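Side-chain contacts in geranyl diphosphate synthase small subunit (Antirrhinum majus, PDB 3QKC), which probably pairs with a large subunit to make geranyl diphosphate from isopentenyl and dimethylallyl diphosphates: residues Q7-T12 against C53-E58; E35-L40 against D113-F118; E85-T90 against N106-T111; E121-S126 against L138-E143; V175-E180 against F208-G213. All coordinates share one frame; numbering follows the deposited sequence.

Overall arrangement
Four of the contacts join helices of the all-alpha isoprenyl diphosphate synthase fold, and interaction 3 sets a loop against a helix. Interactions 2, 3 and 4 share helix 105-126 and also touch the second subunit. Interaction 3 is nested within the loop that interaction 2 closes; their centres are 12 Å apart, and Pro-36 CB lies 3.2 Å from Thr-111 OG1. Interaction 4 follows, its centre 17 Å from that of interaction 2. Interactions 3 and 5 are 25 Å apart by centres, yet a long, weak ion pair, Glu-85 OE2 to Lys-179 NZ at 3.3 Å, bridges them. Interaction 1 touches none of the others, its nearest atoms about 7 Å from interactions 4 and 5.

Interaction 1. Residues Q7-T12 against C53-E58; sequences QTYRAT and CVAACE
Tyr-9 carries the whole first-segment side of this contact, reaching from helix 5-24 to Ala-55 and Glu-58 on helix 48-59. Just before it, Thr-8 turns its hydroxyl back to bond the carbonyl O of Thr-4. The Tyr-9 ring then extends straight out from its helix, because CG stands opposite the backbone N (chi1 -180°), and the phenol end arrives between two residues one turn apart. Tyr-9 OH donates to Glu-58 OE2 at 2.4 Å, a distance so short that its exact value is doubtful. OE2 lies in the ring plane on the CE1 side, with the carboxylate turned 35° from the ring. On the other edge, Tyr-9 CE2 rests 4.1 Å from Ala-55 CB, a methyl small enough to let the hydroxyl come to 3.7 Å from Ala-55 CA. One turn beyond Tyr-9, Thr-12 OG1 bonds to Thr-8 O at 2.7 Å, from the face of that carbonyl opposite to Thr-12 N. Helix 248-255 packs on the same ring through Lys-248 and Leu-251, joining the C-terminal end of the chain to this helix pair. Glu-58 divides its oxygens between two partners, OE1 forming a salt bridge with Arg-64 and OE2 receiving the phenol. That salt bridge would probably favour an ionised carboxylate beside the buried tyrosine.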
# COMPACT_ATOMS: atom_id res chain seq x y z
N GLN A 7 6.99 -30.87 -7.60
CA GLN A 7 6.33 -30.61 -6.31
C GLN A 7 7.32 -30.19 -5.22
O GLN A 7 7.09 -29.22 -4.52
CB GLN A 7 5.53 -31.84 -5.84
CG GLN A 7 4.30 -32.15 -6.70
CD GLN A 7 3.63 -33.49 -6.35
OE1 GLN A 7 4.27 -34.39 -5.82
NE2 GLN A 7 2.34 -33.60 -6.66
N THR A 8 8.40 -30.96 -5.08
CA THR A 8 9.49 -30.63 -4.17
C THR A 8 9.98 -29.21 -4.44
O THR A 8 10.18 -28.44 -3.50
CB THR A 8 10.66 -31.64 -4.30
OG1 THR A 8 10.26 -32.91 -3.78
CG2 THR A 8 11.92 -31.14 -3.56
N TYR A 9 10.13 -28.86 -5.71
CA TYR A 9 10.60 -27.54 -6.09
C TYR A 9 9.60 -26.44 -5.68
O TYR A 9 10.01 -25.42 -5.13
CB TYR A 9 10.93 -27.48 -7.59
CG TYR A 9 11.43 -26.13 -8.07
CD1 TYR A 9 12.69 -25.67 -7.72
CD2 TYR A 9 10.63 -25.32 -8.89
CE1 TYR A 9 13.15 -24.43 -8.16
CE2 TYR A 9 11.08 -24.08 -9.34
CZ TYR A 9 12.34 -23.64 -8.97
OH TYR A 9 12.78 -22.42 -9.40
N ARG A 10 8.31 -26.66 -5.92
CA ARG A 10 7.31 -25.67 -5.52
C ARG A 10 7.27 -25.54 -4.01
O ARG A 10 7.33 -24.43 -3.49
CB ARG A 10 5.92 -26.01 -6.07
CG ARG A 10 4.92 -24.85 -5.86
CD ARG A 10 3.48 -25.22 -6.15
NE ARG A 10 2.55 -24.24 -5.58
CZ ARG A 10 1.33 -23.95 -6.05
NH1 ARG A 10 0.86 -24.55 -7.14
NH2 ARG A 10 0.58 -23.04 -5.43
N ALA A 11 7.19 -26.68 -3.31
CA ALA A 11 7.10 -26.70 -1.85
C ALA A 11 8.31 -26.06 -1.15
O ALA A 11 8.14 -25.35 -0.16
CB ALA A 11 6.87 -28.13 -1.34
N THR A 12 9.52 -26.32 -1.64
CA THR A 12 10.72 -25.70 -1.07
C THR A 12 10.68 -24.17 -1.21
O THR A 12 10.93 -23.44 -0.24
CB THR A 12 12.00 -26.28 -1.69
OG1 THR A 12 11.94 -27.70 -1.65
CG2 THR A 12 13.24 -25.81 -0.91
N CYS A 53 7.11 -15.92 -8.81
CA CYS A 53 8.08 -14.86 -8.60
C CYS A 53 9.49 -15.38 -8.42
O CYS A 53 10.40 -14.96 -9.12
CB CYS A 53 7.71 -14.00 -7.40
SG CYS A 53 8.85 -12.60 -7.23
N VAL A 54 9.66 -16.33 -7.50
CA VAL A 54 10.98 -16.92 -7.27
C VAL A 54 11.50 -17.68 -8.50
O VAL A 54 12.67 -17.52 -8.89
CB VAL A 54 11.00 -17.81 -6.02
CG1 VAL A 54 12.37 -18.49 -5.86
CG2 VAL A 54 10.69 -16.98 -4.76
N ALA A 55 10.61 -18.47 -9.10
CA ALA A 55 10.99 -19.33 -10.23
C ALA A 55 11.35 -18.52 -11.46
O ALA A 55 12.25 -18.91 -12.22
CB ALA A 55 9.88 -20.30 -10.55
N ALA A 56 10.67 -17.39 -11.65
CA ALA A 56 10.95 -16.49 -12.76
C ALA A 56 12.34 -15.88 -12.61
O ALA A 56 13.08 -15.77 -13.58
CB ALA A 56 9.88 -15.39 -12.88
N CYS A 57 12.68 -15.51 -11.37
CA CYS A 57 13.98 -14.96 -11.02
C CYS A 57 15.12 -15.94 -11.28
O CYS A 57 16.15 -15.57 -11.83
CB CYS A 57 14.00 -14.50 -9.56
SG CYS A 57 15.52 -13.66 -9.08
N GLU A 58 14.91 -17.20 -10.89
CA GLU A 58 15.88 -18.26 -11.11
C GLU A 58 16.03 -18.60 -12.60
O GLU A 58 17.16 -18.72 -13.11
CB GLU A 58 15.53 -19.50 -10.28
CG GLU A 58 15.78 -19.31 -8.79
CD GLU A 58 15.45 -20.54 -7.96
OE1 GLU A 58 15.94 -20.62 -6.81
OE2 GLU A 58 14.71 -21.43 -8.43

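Interaction 2. Residues E35-L40 against D113-F118; sequences EPMHHL and DGIIPF
Met-37 accepts a hydrogen bond at its carbonyl O from Thr-41 OG1, one turn further along helix 34-43, while its side chain leaves the helix to meet Ile-115 and Phe-118. The contact packs two helices of the isoprenyl diphosphate synthase fold, and across it every interaction is apolar. The methionine chain runs nearly straight through its first two torsions (chi1 -174°, chi2 173°), which carry the sulfur past Ile-115 to the phenylalanine; the bend at chi3 turns only CE. On the way, Met-37 CG touches Ile-115 CG1 at 3.7 Å and CD1 at 4.2 Å, the two chains sliding past each other in opposite directions. Gly-114 presents bare backbone on the side facing the methionine. Helix 105-126 is kinked here, since the N of Pro-117 has no bond to the turn before, and the bond from Phe-118 N to Gly-114 O is weak. Ile-115 also packs on Leu-76 of helix 68-85, and Ile-116 meets Ile-116 of the second subunit, so this helix lies in the dimer interface. With an alanine in place of Met-37, the Phe-118 ring would probably lose its sulfur partner and a gap open beside Ile-115. That ring meets the thioether in a Met-aromatic contact: Met-37 SD lies 4.2 Å from the Phe-118 centroid, over one face and 16° off the normal.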
# COMPACT_ATOMS: atom_id res chain seq x y z
N GLU A 35 -0.47 -9.52 16.07
CA GLU A 35 -1.26 -10.74 16.25
C GLU A 35 -2.20 -11.01 15.06
O GLU A 35 -2.06 -12.04 14.42
CB GLU A 35 -2.04 -10.74 17.57
CG GLU A 35 -2.89 -11.98 17.73
CD GLU A 35 -3.85 -11.91 18.91
OE1 GLU A 35 -4.15 -10.80 19.39
OE2 GLU A 35 -4.29 -12.98 19.37
N PRO A 36 -3.17 -10.10 14.77
CA PRO A 36 -3.98 -10.42 13.56
C PRO A 36 -3.17 -10.44 12.25
O PRO A 36 -3.50 -11.20 11.34
CB PRO A 36 -5.05 -9.31 13.53
CG PRO A 36 -4.50 -8.22 14.39
CD PRO A 36 -3.69 -8.92 15.47
N MET A 37 -2.10 -9.65 12.17
CA MET A 37 -1.22 -9.71 10.98
C MET A 37 -0.51 -11.05 10.81
O MET A 37 -0.48 -11.60 9.71
CB MET A 37 -0.20 -8.56 10.95
CG MET A 37 0.62 -8.50 9.65
SD MET A 37 1.70 -7.05 9.46
CE MET A 37 0.74 -5.83 10.38
N HIS A 38 0.07 -11.57 11.88
CA HIS A 38 0.71 -12.88 11.83
C HIS A 38 -0.32 -13.97 11.53
O HIS A 38 -0.11 -14.81 10.65
CB HIS A 38 1.43 -13.17 13.14
CG HIS A 38 2.24 -14.43 13.11
ND1 HIS A 38 3.59 -14.43 12.86
CD2 HIS A 38 1.89 -15.72 13.28
CE1 HIS A 38 4.04 -15.67 12.89
NE2 HIS A 38 3.03 -16.47 13.14
N HIS A 39 -1.44 -13.95 12.25
CA HIS A 39 -2.45 -14.96 12.03
C HIS A 39 -2.98 -15.02 10.58
O HIS A 39 -2.97 -16.07 9.95
CB HIS A 39 -3.59 -14.83 13.02
CG HIS A 39 -4.62 -15.91 12.88
ND1 HIS A 39 -5.84 -15.70 12.28
CD2 HIS A 39 -4.58 -17.21 13.24
CE1 HIS A 39 -6.52 -16.84 12.29
NE2 HIS A 39 -5.78 -17.77 12.86
N LEU A 40 -3.43 -13.89 10.04
CA LEU A 40 -4.08 -13.87 8.72
C LEU A 40 -3.13 -14.28 7.60
O LEU A 40 -3.52 -15.00 6.70
CB LEU A 40 -4.73 -12.52 8.44
CG LEU A 40 -5.80 -12.19 9.49
CD1 LEU A 40 -6.54 -10.92 9.13
CD2 LEU A 40 -6.77 -13.36 9.64
N ASP A 113 -5.36 -3.33 5.88
CA ASP A 113 -4.74 -2.04 5.59
C ASP A 113 -3.28 -1.96 5.96
O ASP A 113 -2.50 -1.31 5.24
CB ASP A 113 -5.54 -0.92 6.23
CG ASP A 113 -6.82 -0.67 5.50
OD1 ASP A 113 -7.06 -1.38 4.48
OD2 ASP A 113 -7.58 0.22 5.91
N GLY A 114 -2.90 -2.63 7.06
CA GLY A 114 -1.49 -2.67 7.42
C GLY A 114 -0.64 -3.60 6.58
O GLY A 114 0.52 -3.33 6.32
N ILE A 115 -1.22 -4.73 6.16
CA ILE A 115 -0.52 -5.71 5.33
C ILE A 115 -0.14 -5.17 3.93
O ILE A 115 0.93 -5.49 3.40
CB ILE A 115 -1.32 -7.02 5.21
CG1 ILE A 115 -1.08 -7.95 6.44
CG2 ILE A 115 -0.98 -7.77 3.97
CD1 ILE A 115 -2.21 -8.94 6.63
N ILE A 116 -1.00 -4.35 3.33
CA ILE A 116 -0.67 -3.79 2.02
C ILE A 116 0.68 -3.08 1.94
O ILE A 116 1.49 -3.48 1.12
CB ILE A 116 -1.80 -2.94 1.40
CG1 ILE A 116 -2.99 -3.85 1.08
CG2 ILE A 116 -1.31 -2.28 0.09
CD1 ILE A 116 -4.32 -3.12 0.87
N PRO A 117 0.95 -2.05 2.77
CA PRO A 117 2.24 -1.36 2.68
C PRO A 117 3.43 -2.16 3.27
O PRO A 117 4.59 -1.96 2.87
CB PRO A 117 2.02 -0.09 3.50
CG PRO A 117 0.94 -0.46 4.49
CD PRO A 117 0.03 -1.35 3.68
N PHE A 118 3.14 -3.01 4.24
CA PHE A 118 4.14 -3.84 4.87
C PHE A 118 4.92 -4.63 3.82
O PHE A 118 6.15 -4.63 3.82
CB PHE A 118 3.47 -4.79 5.86
CG PHE A 118 4.44 -5.53 6.73
CD1 PHE A 118 4.94 -6.76 6.34
CD2 PHE A 118 4.85 -5.00 7.95
CE1 PHE A 118 5.83 -7.45 7.13
CE2 PHE A 118 5.75 -5.69 8.76
CZ PHE A 118 6.24 -6.92 8.34

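Interaction 3. Residues E85-T90 against N106-T111; sequences ENLPLT and NIELLT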
# COMPACT_ATOMS: atom_id res chain seq x y z
N GLU A 85 -11.91 -9.33 0.97
CA GLU A 85 -12.96 -10.00 0.23
C GLU A 85 -13.88 -10.82 1.11
O GLU A 85 -15.05 -11.01 0.78
CB GLU A 85 -12.36 -10.93 -0.82
CG GLU A 85 -12.13 -10.30 -2.19
CD GLU A 85 -11.06 -11.04 -3.00
OE1 GLU A 85 -10.24 -10.37 -3.64
OE2 GLU A 85 -11.02 -12.29 -2.98
N ASN A 86 -13.34 -11.35 2.21
CA ASN A 86 -14.11 -12.18 3.12
C ASN A 86 -14.55 -11.38 4.32
O ASN A 86 -15.15 -11.92 5.23
CB ASN A 86 -13.29 -13.39 3.54
CG ASN A 86 -13.12 -14.40 2.42
OD1 ASN A 86 -13.99 -15.25 2.20
ND2 ASN A 86 -12.01 -14.32 1.71
N LEU A 87 -14.26 -10.08 4.29
CA LEU A 87 -14.64 -9.18 5.37
C LEU A 87 -16.18 -8.98 5.47
O LEU A 87 -16.81 -8.51 4.52
CB LEU A 87 -13.94 -7.85 5.17
CG LEU A 87 -14.22 -6.74 6.17
CD1 LEU A 87 -13.77 -7.18 7.53
CD2 LEU A 87 -13.45 -5.49 5.73
N PRO A 88 -16.77 -9.35 6.61
CA PRO A 88 -18.22 -9.12 6.80
C PRO A 88 -18.56 -7.63 6.88
O PRO A 88 -18.09 -6.94 7.78
CB PRO A 88 -18.52 -9.80 8.14
CG PRO A 88 -17.40 -10.73 8.37
CD PRO A 88 -16.19 -10.06 7.76
N LEU A 89 -19.37 -7.15 5.94
CA LEU A 89 -19.82 -5.76 5.96
C LEU A 89 -21.24 -5.66 6.54
O LEU A 89 -21.69 -6.56 7.26
CB LEU A 89 -19.77 -5.17 4.54
CG LEU A 89 -18.37 -5.01 3.91
CD1 LEU A 89 -18.51 -4.61 2.46
CD2 LEU A 89 -17.51 -4.02 4.68
N THR A 90 -21.93 -4.56 6.24
CA THR A 90 -23.34 -4.38 6.55
C THR A 90 -24.13 -5.60 6.09
O THR A 90 -24.83 -6.23 6.88
CB THR A 90 -23.91 -3.07 5.94
OG1 THR A 90 -24.07 -2.10 6.97
CG2 THR A 90 -25.24 -3.29 5.23
N ASN A 106 -13.82 -5.28 12.33
CA ASN A 106 -13.03 -4.04 12.43
C ASN A 106 -11.53 -4.31 12.41
O ASN A 106 -10.77 -3.55 11.81
CB ASN A 106 -13.44 -3.17 13.64
CG ASN A 106 -13.46 -3.94 14.97
OD1 ASN A 106 -12.92 -5.03 15.07
ND2 ASN A 106 -14.09 -3.35 15.98
N ILE A 107 -11.13 -5.40 13.06
CA ILE A 107 -9.74 -5.84 13.14
C ILE A 107 -9.22 -6.38 11.82
O ILE A 107 -8.09 -6.12 11.43
CB ILE A 107 -9.57 -6.92 14.25
CG1 ILE A 107 -10.00 -6.38 15.63
CG2 ILE A 107 -8.16 -7.50 14.28
CD1 ILE A 107 -9.25 -5.15 16.07
N GLU A 108 -10.04 -7.17 11.14
CA GLU A 108 -9.69 -7.63 9.80
C GLU A 108 -9.52 -6.46 8.83
O GLU A 108 -8.66 -6.52 7.94
CB GLU A 108 -10.71 -8.63 9.27
CG GLU A 108 -10.66 -9.98 9.97
CD GLU A 108 -11.77 -10.93 9.52
OE1 GLU A 108 -12.72 -10.46 8.85
OE2 GLU A 108 -11.68 -12.14 9.80
N LEU A 109 -10.32 -5.42 8.99
CA LEU A 109 -10.25 -4.24 8.09
C LEU A 109 -8.89 -3.54 8.21
O LEU A 109 -8.22 -3.30 7.23
CB LEU A 109 -11.38 -3.26 8.36
CG LEU A 109 -11.35 -1.87 7.70
CD1 LEU A 109 -11.52 -1.96 6.17
CD2 LEU A 109 -12.42 -0.99 8.29
N LEU A 110 -8.50 -3.22 9.43
CA LEU A 110 -7.25 -2.51 9.64
C LEU A 110 -6.03 -3.39 9.40
O LEU A 110 -5.00 -2.90 8.90
CB LEU A 110 -7.25 -1.85 11.02
CG LEU A 110 -7.25 -2.65 12.31
CD1 LEU A 110 -5.82 -3.02 12.67
CD2 LEU A 110 -7.88 -1.82 13.40
N THR A 111 -6.12 -4.68 9.72
CA THR A 111 -4.99 -5.58 9.47
C THR A 111 -4.72 -5.69 7.97
O THR A 111 -3.56 -5.76 7.56
CB THR A 111 -5.21 -7.01 10.02
OG1 THR A 111 -5.53 -6.96 11.40
CG2 THR A 111 -3.94 -7.82 9.85
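The loop after helix 68-85, whose Glu-Asn-Leu-Pro sequence probably corresponds to the first aspartate-rich motif of related prenyltransferases, sets Leu-87 and Pro-88 against Glu-108 and Leu-109 near the start of helix 105-126. Leu-87 extends from the loop, and its two methyls go to different residues. CD1 of Leu-87 lies 3.7 Å from Glu-108 OE1 and 3.8 Å from Glu-108 CB, the leucine and glutamate chains running alongside in opposite directions. The other methyl, Leu-87 CD2, is 4.0 Å from Leu-109 CB and as far from Leu-109 CD1. Pro-88 comes in at about a right angle to the glutamate, its CD 3.7 Å from Glu-108 OE1. Replacing Leu-87 by an alanine takes away both methyls and is likely to leave a gap between the loop and the Leu-109 side chain. On the partner helix, Leu-109 also meets Leu-109 of the second subunit, so the leucine packing of the loop continues into the dimer interface. The carboxylate of Glu-108 is held from its far oxygen, OE2, by a hydrogen bond with His-101 ND1. Across these segments, therefore, the grip is apolar: OE1 meets only carbon atoms of Leu-87 and Pro-88, while the glutamate's strongest polar bond is to a histidine elsewhere in the same loop.

Interaction 4. Residues E121-S126 against L138-E143; sequences ELMARS and LRAIIE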
# COMPACT_ATOMS: atom_id res chain seq x y z
N GLU A 121 7.05 -2.23 2.04
CA GLU A 121 8.14 -1.86 2.96
C GLU A 121 9.24 -2.93 2.99
O GLU A 121 10.42 -2.60 2.92
CB GLU A 121 7.62 -1.60 4.37
CG GLU A 121 8.68 -1.09 5.34
CD GLU A 121 8.20 -0.97 6.79
OE1 GLU A 121 6.98 -0.99 7.05
OE2 GLU A 121 9.07 -0.87 7.68
N LEU A 122 8.87 -4.21 3.10
CA LEU A 122 9.88 -5.30 3.04
C LEU A 122 10.67 -5.22 1.73
O LEU A 122 11.90 -5.24 1.73
CB LEU A 122 9.25 -6.69 3.17
CG LEU A 122 8.44 -7.14 4.39
CD1 LEU A 122 8.04 -8.60 4.24
CD2 LEU A 122 9.22 -6.95 5.68
N MET A 123 9.95 -5.11 0.62
CA MET A 123 10.54 -4.98 -0.70
C MET A 123 11.46 -3.76 -0.80
O MET A 123 12.58 -3.86 -1.30
CB MET A 123 9.44 -4.96 -1.78
CG MET A 123 9.91 -4.83 -3.22
SD MET A 123 10.52 -6.34 -3.99
CE MET A 123 12.23 -6.35 -3.48
N ALA A 124 10.98 -2.61 -0.31
CA ALA A 124 11.77 -1.37 -0.27
C ALA A 124 13.02 -1.46 0.62
O ALA A 124 14.04 -0.85 0.31
CB ALA A 124 10.90 -0.19 0.15
N ARG A 125 12.93 -2.22 1.71
CA ARG A 125 14.02 -2.30 2.69
C ARG A 125 15.01 -3.44 2.42
O ARG A 125 15.99 -3.60 3.15
CB ARG A 125 13.47 -2.47 4.11
CG ARG A 125 12.91 -1.22 4.78
CD ARG A 125 12.82 -1.49 6.28
NE ARG A 125 11.96 -0.59 7.04
CZ ARG A 125 12.38 0.52 7.64
NH1 ARG A 125 11.53 1.25 8.35
NH2 ARG A 125 13.64 0.92 7.54
N SER A 126 14.75 -4.24 1.39
CA SER A 126 15.66 -5.33 1.03
C SER A 126 16.94 -4.80 0.38
O SER A 126 18.05 -5.23 0.73
CB SER A 126 14.96 -6.39 0.16
OG SER A 126 14.59 -5.90 -1.11
N LEU A 138 12.93 -0.29 -7.10
CA LEU A 138 11.91 0.70 -7.41
C LEU A 138 10.98 0.18 -8.50
O LEU A 138 9.76 0.33 -8.40
CB LEU A 138 12.56 2.00 -7.86
CG LEU A 138 11.97 3.36 -7.50
CD1 LEU A 138 11.49 3.38 -6.05
CD2 LEU A 138 13.06 4.43 -7.73
N ARG A 139 11.55 -0.43 -9.54
CA ARG A 139 10.72 -1.00 -10.59
C ARG A 139 9.85 -2.16 -10.10
O ARG A 139 8.72 -2.32 -10.55
CB ARG A 139 11.53 -1.42 -11.83
CG ARG A 139 10.62 -1.74 -13.03
CD ARG A 139 11.40 -1.88 -14.32
NE ARG A 139 10.59 -2.41 -15.41
CZ ARG A 139 11.06 -2.69 -16.63
NH1 ARG A 139 12.35 -2.49 -16.90
NH2 ARG A 139 10.25 -3.16 -17.57
N ALA A 140 10.39 -2.97 -9.18
CA ALA A 140 9.66 -4.08 -8.57
C ALA A 140 8.48 -3.55 -7.76
O ALA A 140 7.42 -4.17 -7.72
CB ALA A 140 10.60 -4.92 -7.67
N ILE A 141 8.69 -2.40 -7.14
CA ILE A 141 7.69 -1.74 -6.31
C ILE A 141 6.55 -1.22 -7.18
O ILE A 141 5.37 -1.40 -6.85
CB ILE A 141 8.35 -0.64 -5.47
CG1 ILE A 141 8.92 -1.28 -4.21
CG2 ILE A 141 7.38 0.51 -5.15
CD1 ILE A 141 10.09 -0.55 -3.64
N ILE A 142 6.93 -0.65 -8.32
CA ILE A 142 5.97 -0.23 -9.33
C ILE A 142 5.07 -1.39 -9.73
O ILE A 142 3.83 -1.23 -9.77
CB ILE A 142 6.66 0.37 -10.56
CG1 ILE A 142 7.26 1.72 -10.21
CG2 ILE A 142 5.67 0.53 -11.69
CD1 ILE A 142 8.51 2.08 -11.00
N GLU A 143 5.67 -2.56 -9.96
CA GLU A 143 4.92 -3.77 -10.32
C GLU A 143 3.91 -4.19 -9.25
O GLU A 143 2.78 -4.53 -9.57
CB GLU A 143 5.86 -4.96 -10.58
CG GLU A 143 6.50 -4.97 -11.94
CD GLU A 143 5.50 -4.93 -13.07
OE1 GLU A 143 4.57 -5.76 -13.11
OE2 GLU A 143 5.66 -4.08 -13.95
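Apolar packing between Met-123, Ala-124, Ala-140 and Ile-141 makes up the contact. Met-123 CG touches Ile-141 CG1 at 3.8 Å, and the turn at chi2 (79°) swings the sulfur away from the line of CB and CG to sit 3.9 Å from Ala-140 CB. Ile-141 meets Met-123 through CG1 and Ala-124 through its terminal CD1, which lies 3.9 Å from both CA and CB of that alanine. The two alanines let the long chains settle close to the backbone. Ala-69 and Ala-70 of helix 68-85 also touch Met-123. No hydrogen bond crosses between the segments. Within 121-126, Arg-125 NE bonds to Glu-121 OE2 at 3.0 Å, one turn back, as a salt bridge; the oxygen lies in the guanidinium plane and uses its anti lone pair, with a nearly straight N-H...O angle of 163°. Ser-126 OG bonds to Met-123 O at 2.9 Å. On the dimer side, Ile-141 packs on Leu-138 of the second subunit. With segment axes 9.6 Å apart at closest and running 169° from parallel, helices 105-126 and 134-148, joined by a short loop, form an antiparallel alpha-alpha hairpin of the prenyltransferase helical fold.

Interaction 5. Residues V175-E180 against F208-G213; sequences VCKKKE and FGLYVG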
# COMPACT_ATOMS: atom_id res chain seq x y z
N VAL A 175 -12.62 -10.79 -14.53
CA VAL A 175 -12.35 -10.75 -13.10
C VAL A 175 -11.13 -11.62 -12.75
O VAL A 175 -10.28 -11.20 -11.96
CB VAL A 175 -13.61 -11.10 -12.28
CG1 VAL A 175 -13.26 -11.45 -10.83
CG2 VAL A 175 -14.62 -9.95 -12.33
N CYS A 176 -11.04 -12.81 -13.36
CA CYS A 176 -9.91 -13.72 -13.15
C CYS A 176 -8.59 -13.16 -13.64
O CYS A 176 -7.55 -13.28 -12.98
CB CYS A 176 -10.17 -15.07 -13.80
SG CYS A 176 -11.42 -16.05 -12.94
N LYS A 177 -8.64 -12.53 -14.81
CA LYS A 177 -7.53 -11.82 -15.38
C LYS A 177 -7.06 -10.67 -14.48
O LYS A 177 -5.86 -10.43 -14.36
CB LYS A 177 -7.91 -11.28 -16.76
CG LYS A 177 -6.77 -10.64 -17.52
CD LYS A 177 -7.19 -10.16 -18.90
CE LYS A 177 -6.53 -8.81 -19.23
NZ LYS A 177 -6.94 -8.33 -20.60
N LYS A 178 -8.00 -9.96 -13.88
CA LYS A 178 -7.62 -8.79 -13.08
C LYS A 178 -7.12 -9.17 -11.68
O LYS A 178 -6.29 -8.47 -11.11
CB LYS A 178 -8.77 -7.77 -13.00
CG LYS A 178 -8.54 -6.50 -13.88
CD LYS A 178 -8.16 -6.84 -15.34
CE LYS A 178 -7.54 -5.64 -16.10
NZ LYS A 178 -6.08 -5.39 -15.77
N LYS A 179 -7.61 -10.28 -11.15
CA LYS A 179 -7.20 -10.70 -9.81
C LYS A 179 -6.07 -11.71 -9.90
O LYS A 179 -4.90 -11.34 -9.80
CB LYS A 179 -8.41 -11.22 -9.04
CG LYS A 179 -9.50 -10.17 -8.85
CD LYS A 179 -10.74 -10.75 -8.18
CE LYS A 179 -10.45 -11.26 -6.79
NZ LYS A 179 -11.58 -12.08 -6.25
N GLU A 180 -6.38 -12.98 -10.13
CA GLU A 180 -5.33 -14.01 -10.20
C GLU A 180 -4.37 -13.75 -11.36
O GLU A 180 -3.17 -14.00 -11.25
CB GLU A 180 -5.92 -15.42 -10.28
CG GLU A 180 -6.66 -15.89 -9.01
CD GLU A 180 -8.14 -15.45 -8.95
OE1 GLU A 180 -8.56 -14.60 -9.77
OE2 GLU A 180 -8.88 -15.96 -8.07
N PHE A 208 3.39 -14.17 -19.62
CA PHE A 208 3.31 -15.52 -19.09
C PHE A 208 2.47 -15.59 -17.82
O PHE A 208 1.54 -16.38 -17.74
CB PHE A 208 4.69 -16.14 -18.80
CG PHE A 208 4.59 -17.52 -18.22
CD1 PHE A 208 4.39 -18.63 -19.05
CD2 PHE A 208 4.65 -17.72 -16.84
CE1 PHE A 208 4.27 -19.92 -18.51
CE2 PHE A 208 4.53 -19.01 -16.30
CZ PHE A 208 4.34 -20.11 -17.13
N GLY A 209 2.83 -14.76 -16.83
CA GLY A 209 2.14 -14.75 -15.54
C GLY A 209 0.67 -14.48 -15.69
O GLY A 209 -0.15 -15.16 -15.10
N LEU A 210 0.33 -13.49 -16.52
CA LEU A 210 -1.07 -13.17 -16.79
C LEU A 210 -1.86 -14.38 -17.25
O LEU A 210 -2.98 -14.60 -16.77
CB LEU A 210 -1.20 -12.04 -17.81
CG LEU A 210 -2.56 -11.34 -17.96
CD1 LEU A 210 -3.03 -10.67 -16.66
CD2 LEU A 210 -2.50 -10.30 -19.09
N TYR A 211 -1.30 -15.16 -18.18
CA TYR A 211 -2.01 -16.29 -18.76
C TYR A 211 -2.24 -17.40 -17.72
O TYR A 211 -3.36 -17.84 -17.54
CB TYR A 211 -1.30 -16.84 -20.01
CG TYR A 211 -1.04 -15.82 -21.12
CD1 TYR A 211 0.16 -15.83 -21.82
CD2 TYR A 211 -2.00 -14.85 -21.45
CE1 TYR A 211 0.41 -14.91 -22.84
CE2 TYR A 211 -1.75 -13.91 -22.46
CZ TYR A 211 -0.55 -13.95 -23.15
OH TYR A 211 -0.29 -13.05 -24.15
N VAL A 212 -1.18 -17.83 -17.05
CA VAL A 212 -1.32 -18.84 -15.99
C VAL A 212 -2.14 -18.38 -14.78
O VAL A 212 -2.84 -19.19 -14.17
CB VAL A 212 0.04 -19.44 -15.55
CG1 VAL A 212 0.65 -20.26 -16.71
CG2 VAL A 212 1.01 -18.37 -15.06
N GLY A 213 -2.06 -17.09 -14.45
CA GLY A 213 -2.87 -16.53 -13.37
C GLY A 213 -4.34 -16.49 -13.71
O GLY A 213 -5.20 -16.83 -12.88
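Lys-177 and Leu-210 cross obliquely where helices 169-195 and 199-219 approach. Leu-210 points CD1 at the base of the lysine, 3.8 Å from Lys-177 CG and 3.7 Å from Lys-177 O. A near-trans first torsion (chi1 -165°) directs the leucine side chain toward helix 169-195; the lysine offers aliphatic carbon there while its chain bends at chi3. Further on, the backbones come close, with no side chain on the Gly-213 side. Gly-213 comes so near that its CA lies 4.7 Å from Glu-180 CA and makes a CA-H...O contact of 3.3 Å with Glu-180 O. Glu-180 CB, at 3.0 Å from Gly-213 O, is tightly placed, while the carboxylate, with its chain bent at chi2, turns away from the partner helix. Glycine's lack of a side chain lets the two backbones approach in this way. The first helix widens into a pi-type turn at 177-180, and Thr-182 OG1 bonds to both Lys-177 O and Lys-178 O. With the segment axes 8.6 Å apart and a crossing angle of 120°, this is glycine-mediated helix packing, and the later turns of helix 199-219 probably correspond to the second aspartate-rich region of the prenyltransferase fold.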